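Local coordinates for beta-glucuronidase (Dictyoglomus thermophilum, PDB 6XXW), which probably hydrolyses beta-D-glucuronides as a family 2 glycoside hydrolase, releasing the terminal glucuronic acid, at residues L150-L155 with V366-W371; K376-G381 with E416-E421. One frame throughout, in Å; residues are numbered along the deposited sequence.

Contact 1 of 2, residues L150-L155 with V366-W371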
loop_
_atom_site.group_PDB
_atom_site.type_symbol
_atom_site.label_atom_id
_atom_site.label_comp_id
_atom_site.label_asym_id
_atom_site.label_seq_id
_atom_site.Cartn_x
_atom_site.Cartn_y
_atom_site.Cartn_z
ATOM N N LEU A 150 -30.928 21.408 -2.671
ATOM C CA LEU A 150 -30.598 20.028 -3.002
ATOM C C LEU A 150 -29.137 19.943 -3.426
ATOM O O LEU A 150 -28.719 20.666 -4.341
ATOM C CB LEU A 150 -31.487 19.481 -4.129
ATOM C CG LEU A 150 -32.978 19.332 -3.794
ATOM C CD1 LEU A 150 -33.760 19.026 -5.051
ATOM C CD2 LEU A 150 -33.201 18.232 -2.750
ATOM N N PRO A 151 -28.333 19.074 -2.807
ATOM C CA PRO A 151 -28.732 18.182 -1.715
ATOM C C PRO A 151 -28.840 18.912 -0.377
ATOM O O PRO A 151 -28.116 19.881 -0.150
ATOM C CB PRO A 151 -27.597 17.155 -1.675
ATOM C CG PRO A 151 -26.404 17.935 -2.093
ATOM C CD PRO A 151 -26.910 18.914 -3.157
ATOM N N PRO A 152 -29.732 18.444 0.487
ATOM C CA PRO A 152 -29.998 19.145 1.745
ATOM C C PRO A 152 -29.022 18.803 2.868
ATOM O O PRO A 152 -28.306 17.800 2.852
ATOM C CB PRO A 152 -31.406 18.667 2.106
ATOM C CG PRO A 152 -31.421 17.239 1.605
ATOM C CD PRO A 152 -30.659 17.312 0.280
ATOM N N GLY A 153 -29.043 19.668 3.874
ATOM C CA GLY A 153 -28.272 19.508 5.091
ATOM C C GLY A 153 -28.698 20.593 6.048
ATOM O O GLY A 153 -29.625 21.356 5.772
ATOM N N GLU A 154 -27.989 20.678 7.172
ATOM C CA GLU A 154 -28.379 21.622 8.211
ATOM C C GLU A 154 -27.174 21.979 9.068
ATOM O O GLU A 154 -26.413 21.097 9.477
ATOM C CB GLU A 154 -29.502 21.045 9.083
ATOM C CG GLU A 154 -29.364 19.562 9.390
ATOM C CD GLU A 154 -30.535 19.014 10.201
ATOM O OE1 GLU A 154 -31.340 19.824 10.714
ATOM O OE2 GLU A 154 -30.635 17.773 10.350
ATOM N N LEU A 155 -27.002 23.272 9.323
ATOM C CA LEU A 155 -25.961 23.727 10.228
ATOM C C LEU A 155 -26.509 23.642 11.646
ATOM O O LEU A 155 -27.601 24.146 11.923
ATOM C CB LEU A 155 -25.540 25.156 9.874
ATOM C CG LEU A 155 -24.316 25.741 10.592
ATOM C CD1 LEU A 155 -23.069 24.933 10.275
ATOM C CD2 LEU A 155 -24.126 27.206 10.203
ATOM N N VAL A 366 -30.406 13.842 -3.344
ATOM C CA VAL A 366 -29.722 12.790 -2.608
ATOM C C VAL A 366 -29.534 13.302 -1.188
ATOM O O VAL A 366 -29.370 14.504 -0.964
ATOM C CB VAL A 366 -28.371 12.421 -3.277
ATOM C CG1 VAL A 366 -27.464 13.654 -3.403
ATOM C CG2 VAL A 366 -27.660 11.271 -2.519
ATOM N N GLY A 367 -29.582 12.391 -0.222
ATOM C CA GLY A 367 -29.547 12.790 1.165
ATOM C C GLY A 367 -30.902 13.029 1.789
ATOM O O GLY A 367 -30.964 13.516 2.925
ATOM N N LEU A 368 -31.985 12.707 1.082
ATOM C CA LEU A 368 -33.340 12.865 1.610
ATOM C C LEU A 368 -33.725 11.625 2.416
ATOM O O LEU A 368 -34.713 10.937 2.162
ATOM C CB LEU A 368 -34.325 13.128 0.476
ATOM C CG LEU A 368 -34.371 14.552 -0.086
ATOM C CD1 LEU A 368 -33.126 14.874 -0.880
ATOM C CD2 LEU A 368 -35.621 14.731 -0.961
ATOM N N ASN A 369 -32.905 11.356 3.425
ATOM C CA ASN A 369 -33.038 10.119 4.177
ATOM C C ASN A 369 -32.184 10.214 5.426
ATOM O O ASN A 369 -30.993 10.532 5.348
ATOM C CB ASN A 369 -32.613 8.923 3.315
ATOM C CG ASN A 369 -33.296 7.631 3.716
ATOM O OD1 ASN A 369 -33.592 6.791 2.864
ATOM N ND2 ASN A 369 -33.521 7.453 5.005
ATOM N N LEU A 370 -32.796 9.985 6.572
ATOM C CA LEU A 370 -32.093 9.866 7.845
ATOM C C LEU A 370 -32.211 8.396 8.207
ATOM O O LEU A 370 -33.249 7.959 8.710
ATOM C CB LEU A 370 -32.698 10.769 8.914
ATOM C CG LEU A 370 -32.938 12.191 8.416
ATOM C CD1 LEU A 370 -33.780 12.970 9.398
ATOM C CD2 LEU A 370 -31.613 12.854 8.211
ATOM N N TRP A 371 -31.166 7.636 7.899
ATOM C CA TRP A 371 -31.184 6.181 8.002
ATOM C C TRP A 371 -31.740 5.718 9.345
ATOM O O TRP A 371 -30.998 5.210 10.192
ATOM C CB TRP A 371 -29.776 5.647 7.774
ATOM C CG TRP A 371 -29.044 6.385 6.692
ATOM C CD1 TRP A 371 -28.023 7.282 6.851
ATOM C CD2 TRP A 371 -29.276 6.289 5.280
ATOM N NE1 TRP A 371 -27.603 7.743 5.624
ATOM C CE2 TRP A 371 -28.356 7.149 4.645
ATOM C CE3 TRP A 371 -30.170 5.557 4.491
ATOM C CZ2 TRP A 371 -28.304 7.294 3.257
ATOM C CZ3 TRP A 371 -30.117 5.707 3.106
ATOM C CH2 TRP A 371 -29.195 6.568 2.508
HETATM O O HOH W 1 -28.543 15.147 3.523
#
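Pro152 lays the CG-CD side of its ring against Leu368 and the backbone of Val366. Pro152 CD stands 3.7 Å from Leu368 CD1, with CG almost as near, and the two side chains cross at about a right angle. Pro152 CD also lies 3.3 Å from Val366 O. Pro151, which follows a cis peptide bond, brings its CB to that carbonyl as well, Pro151 CB to Val366 O being 3.3 Å. Val366 O thus faces methylenes of both proline rings and is buried without a partner in the model. With CG1 of Val366 set between its backbone N and carbonyl carbon (chi1 57°), this methyl reaches Pro151 CB at 3.9 Å. Leu368, the centre of an inverse gamma turn, also uses CD1 to meet Leu150 CD2 at 3.8 Å, while Leu150 packs on helix 385-402 through His390 and His391. A water links the two backbones, donating to Pro152 O at 2.7 Å and to Gly367 O at 3.0 Å. Gly367 turns the chain at backbone angles that call for glycine, and a CB there would also point at the prolines. An alanine in place of Pro152 would lack the CG and CD methylenes and is likely to leave a gap beside Leu368 CD1. Such apolar packing of the Pro151-Pro152 segment from the sugar-binding domain on a loop after a barrel strand is an interdomain contact of this family 2 enzyme, with a bound Tris molecule, probably from the crystallisation liquor, about 6 Å from the side chain of Val366.

Contact 2 of 2, residues K376-G381 with E416-E421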
loop_
_atom_site.group_PDB
_atom_site.type_symbol
_atom_site.label_atom_id
_atom_site.label_comp_id
_atom_site.label_asym_id
_atom_site.label_seq_id
_atom_site.Cartn_x
_atom_site.Cartn_y
_atom_site.Cartn_z
ATOM N N LYS A 376 -38.509 11.497 10.494
ATOM C CA LYS A 376 -39.150 11.635 9.197
ATOM C C LYS A 376 -38.514 12.764 8.400
ATOM O O LYS A 376 -38.102 13.787 8.953
ATOM C CB LYS A 376 -40.654 11.858 9.350
ATOM C CG LYS A 376 -41.273 10.858 10.334
ATOM C CD LYS A 376 -42.562 10.228 9.811
ATOM C CE LYS A 376 -42.875 8.906 10.542
ATOM N NZ LYS A 376 -42.021 7.754 10.058
ATOM N N VAL A 377 -38.423 12.549 7.091
ATOM C CA VAL A 377 -37.749 13.460 6.182
ATOM C C VAL A 377 -38.741 14.363 5.466
ATOM O O VAL A 377 -38.486 15.551 5.284
ATOM C CB VAL A 377 -36.903 12.656 5.167
ATOM C CG1 VAL A 377 -36.417 13.555 4.038
ATOM C CG2 VAL A 377 -35.741 11.983 5.866
ATOM N N PHE A 378 -39.875 13.802 5.050
ATOM C CA PHE A 378 -40.862 14.536 4.263
ATOM C C PHE A 378 -41.892 15.097 5.231
ATOM O O PHE A 378 -42.985 14.560 5.427
ATOM C CB PHE A 378 -41.461 13.629 3.199
ATOM C CG PHE A 378 -40.467 13.245 2.148
ATOM C CD1 PHE A 378 -40.307 14.028 1.011
ATOM C CD2 PHE A 378 -39.641 12.152 2.324
ATOM C CE1 PHE A 378 -39.368 13.699 0.043
ATOM C CE2 PHE A 378 -38.696 11.814 1.358
ATOM C CZ PHE A 378 -38.561 12.589 0.221
ATOM N N THR A 379 -41.509 16.204 5.856
ATOM C CA THR A 379 -42.247 16.733 6.985
ATOM C C THR A 379 -41.878 18.198 7.156
ATOM O O THR A 379 -40.838 18.662 6.674
ATOM C CB THR A 379 -41.956 15.916 8.250
ATOM O OG1 THR A 379 -42.888 16.263 9.282
ATOM C CG2 THR A 379 -40.510 16.118 8.737
ATOM N N GLU A 380 -42.774 18.933 7.803
ATOM C CA GLU A 380 -42.487 20.316 8.143
ATOM C C GLU A 380 -41.180 20.379 8.919
ATOM O O GLU A 380 -40.959 19.600 9.844
ATOM C CB GLU A 380 -43.635 20.900 8.972
ATOM C CG GLU A 380 -44.921 21.087 8.192
ATOM C CD GLU A 380 -45.695 19.781 8.033
ATOM O OE1 GLU A 380 -45.363 18.799 8.736
ATOM O OE2 GLU A 380 -46.638 19.738 7.217
ATOM N N GLY A 381 -40.300 21.290 8.520
ATOM C CA GLY A 381 -38.999 21.407 9.124
ATOM C C GLY A 381 -37.882 20.818 8.288
ATOM O O GLY A 381 -36.735 21.274 8.389
ATOM N N GLU A 416 -32.073 7.211 -3.377
ATOM C CA GLU A 416 -32.198 6.704 -2.007
ATOM C C GLU A 416 -32.900 7.697 -1.086
ATOM O O GLU A 416 -32.470 7.928 0.047
ATOM C CB GLU A 416 -30.827 6.317 -1.441
ATOM C CG GLU A 416 -30.113 5.190 -2.215
ATOM C CD GLU A 416 -28.872 4.677 -1.497
ATOM O OE1 GLU A 416 -28.287 5.427 -0.680
ATOM O OE2 GLU A 416 -28.483 3.515 -1.745
ATOM N N ALA A 417 -33.988 8.291 -1.570
ATOM C CA ALA A 417 -34.855 9.061 -0.691
ATOM C C ALA A 417 -35.664 8.127 0.216
ATOM O O ALA A 417 -35.765 6.919 -0.013
ATOM C CB ALA A 417 -35.798 9.947 -1.507
ATOM N N ALA A 418 -36.280 8.713 1.247
ATOM C CA ALA A 418 -37.109 7.947 2.190
ATOM C C ALA A 418 -38.513 7.753 1.609
ATOM O O ALA A 418 -39.517 8.278 2.099
ATOM C CB ALA A 418 -37.152 8.631 3.550
ATOM N N THR A 419 -38.564 6.950 0.539
ATOM C CA THR A 419 -39.760 6.763 -0.270
ATOM C C THR A 419 -40.815 5.903 0.418
ATOM O O THR A 419 -41.906 5.735 -0.136
ATOM C CB THR A 419 -39.386 6.125 -1.612
ATOM O OG1 THR A 419 -38.629 4.931 -1.365
ATOM C CG2 THR A 419 -38.560 7.097 -2.497
ATOM N N TYR A 420 -40.515 5.341 1.589
ATOM C CA TYR A 420 -41.514 4.616 2.366
ATOM C C TYR A 420 -42.441 5.560 3.135
ATOM O O TYR A 420 -43.501 5.132 3.602
ATOM C CB TYR A 420 -40.804 3.643 3.323
ATOM C CG TYR A 420 -39.746 4.326 4.161
ATOM C CD1 TYR A 420 -40.096 5.026 5.308
ATOM C CD2 TYR A 420 -38.403 4.310 3.786
ATOM C CE1 TYR A 420 -39.140 5.682 6.068
ATOM C CE2 TYR A 420 -37.438 4.966 4.542
ATOM C CZ TYR A 420 -37.819 5.644 5.686
ATOM O OH TYR A 420 -36.884 6.301 6.451
ATOM N N GLU A 421 -42.072 6.830 3.272
ATOM C CA GLU A 421 -42.907 7.784 3.995
ATOM C C GLU A 421 -44.127 8.199 3.172
ATOM O O GLU A 421 -44.045 8.386 1.955
ATOM C CB GLU A 421 -42.099 9.031 4.366
ATOM C CG GLU A 421 -40.867 8.769 5.215
ATOM C CD GLU A 421 -40.231 10.057 5.724
ATOM O OE1 GLU A 421 -40.803 11.137 5.493
ATOM O OE2 GLU A 421 -39.156 9.992 6.352
HETATM O O HOH W 2 -43.805 11.702 5.638
#
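Glu421 reaches across with its carboxylate to take two consecutive backbone N-H groups, those of Val377 and Phe378. Val377 N donates to Glu421 OE2 at 2.8 Å (N-H...O 161°), using the syn lone pair of that oxygen. Phe378 N donates to Glu421 OE1 at 2.9 Å, also from the syn side but 22° out of the carboxylate plane. With both oxygens held, the carboxylate is fixed in its rotation. The glutamate chain runs extended beyond CG, chi2 -171°, which carries the group from the end of the Ala418-Glu421 type I turn to the facing loop. A water donates to Glu421 OE1 and, at 3.0 Å, to Phe378 O, adding a bridge beside the direct bonds. Lys376 NZ is 5.2 Å from Glu421 OE2, not in contact, yet its charge would probably favour the ionised carboxylate; NZ itself is hydrogen-bonded to Arg373 O.

The Phe378 ring gathers the other contacts. Its plane stands almost perpendicular to the carboxylate, with Glu421 OE1 at the ring edge, 3.5 Å from Phe378 CD2. The apolar touches lie farther round the rim, where Phe378 CZ meets Ala417 CB at 4.2 Å and CE2 approaches the methyl of Ala418. Val377 adds a looser apolar touch, Val377 CG2 to Ala418 CB at 4.3 Å. Phe378 and Ala418 are each the centre of an inverse gamma turn.

Both loops follow strands of the TIM barrel, 358-362 and 408-415. Helix 422-438 begins directly after Glu421 and packs against this contact, Ala424 touching Phe378, Phe428 touching Ala417, and Tyr427 meeting the Phe378 ring edge-to-face; helix 385-402 follows the other loop.

In the fold
From the N terminus, the chain first gives residues 150-155 within the sugar-binding domain; some 210 residues later, 366-371 returns to them in the barrel and closes contact 1. Contact 2 then opens at 376-381, farther along the same loop after strand 358-362, and closes at 416-421 after helix 385-402 and strand 408-415. The two are in series, neither nested nor crossed, with centres about 10 Å apart. They meet where Leu368 O probably accepts a hydrogen bond from Ala418 N, at 2.9 Å. The long loop 363-384 therefore joins the sugar-binding domain on one hand and the loop after the next barrel strand on the other, near the bound Tris.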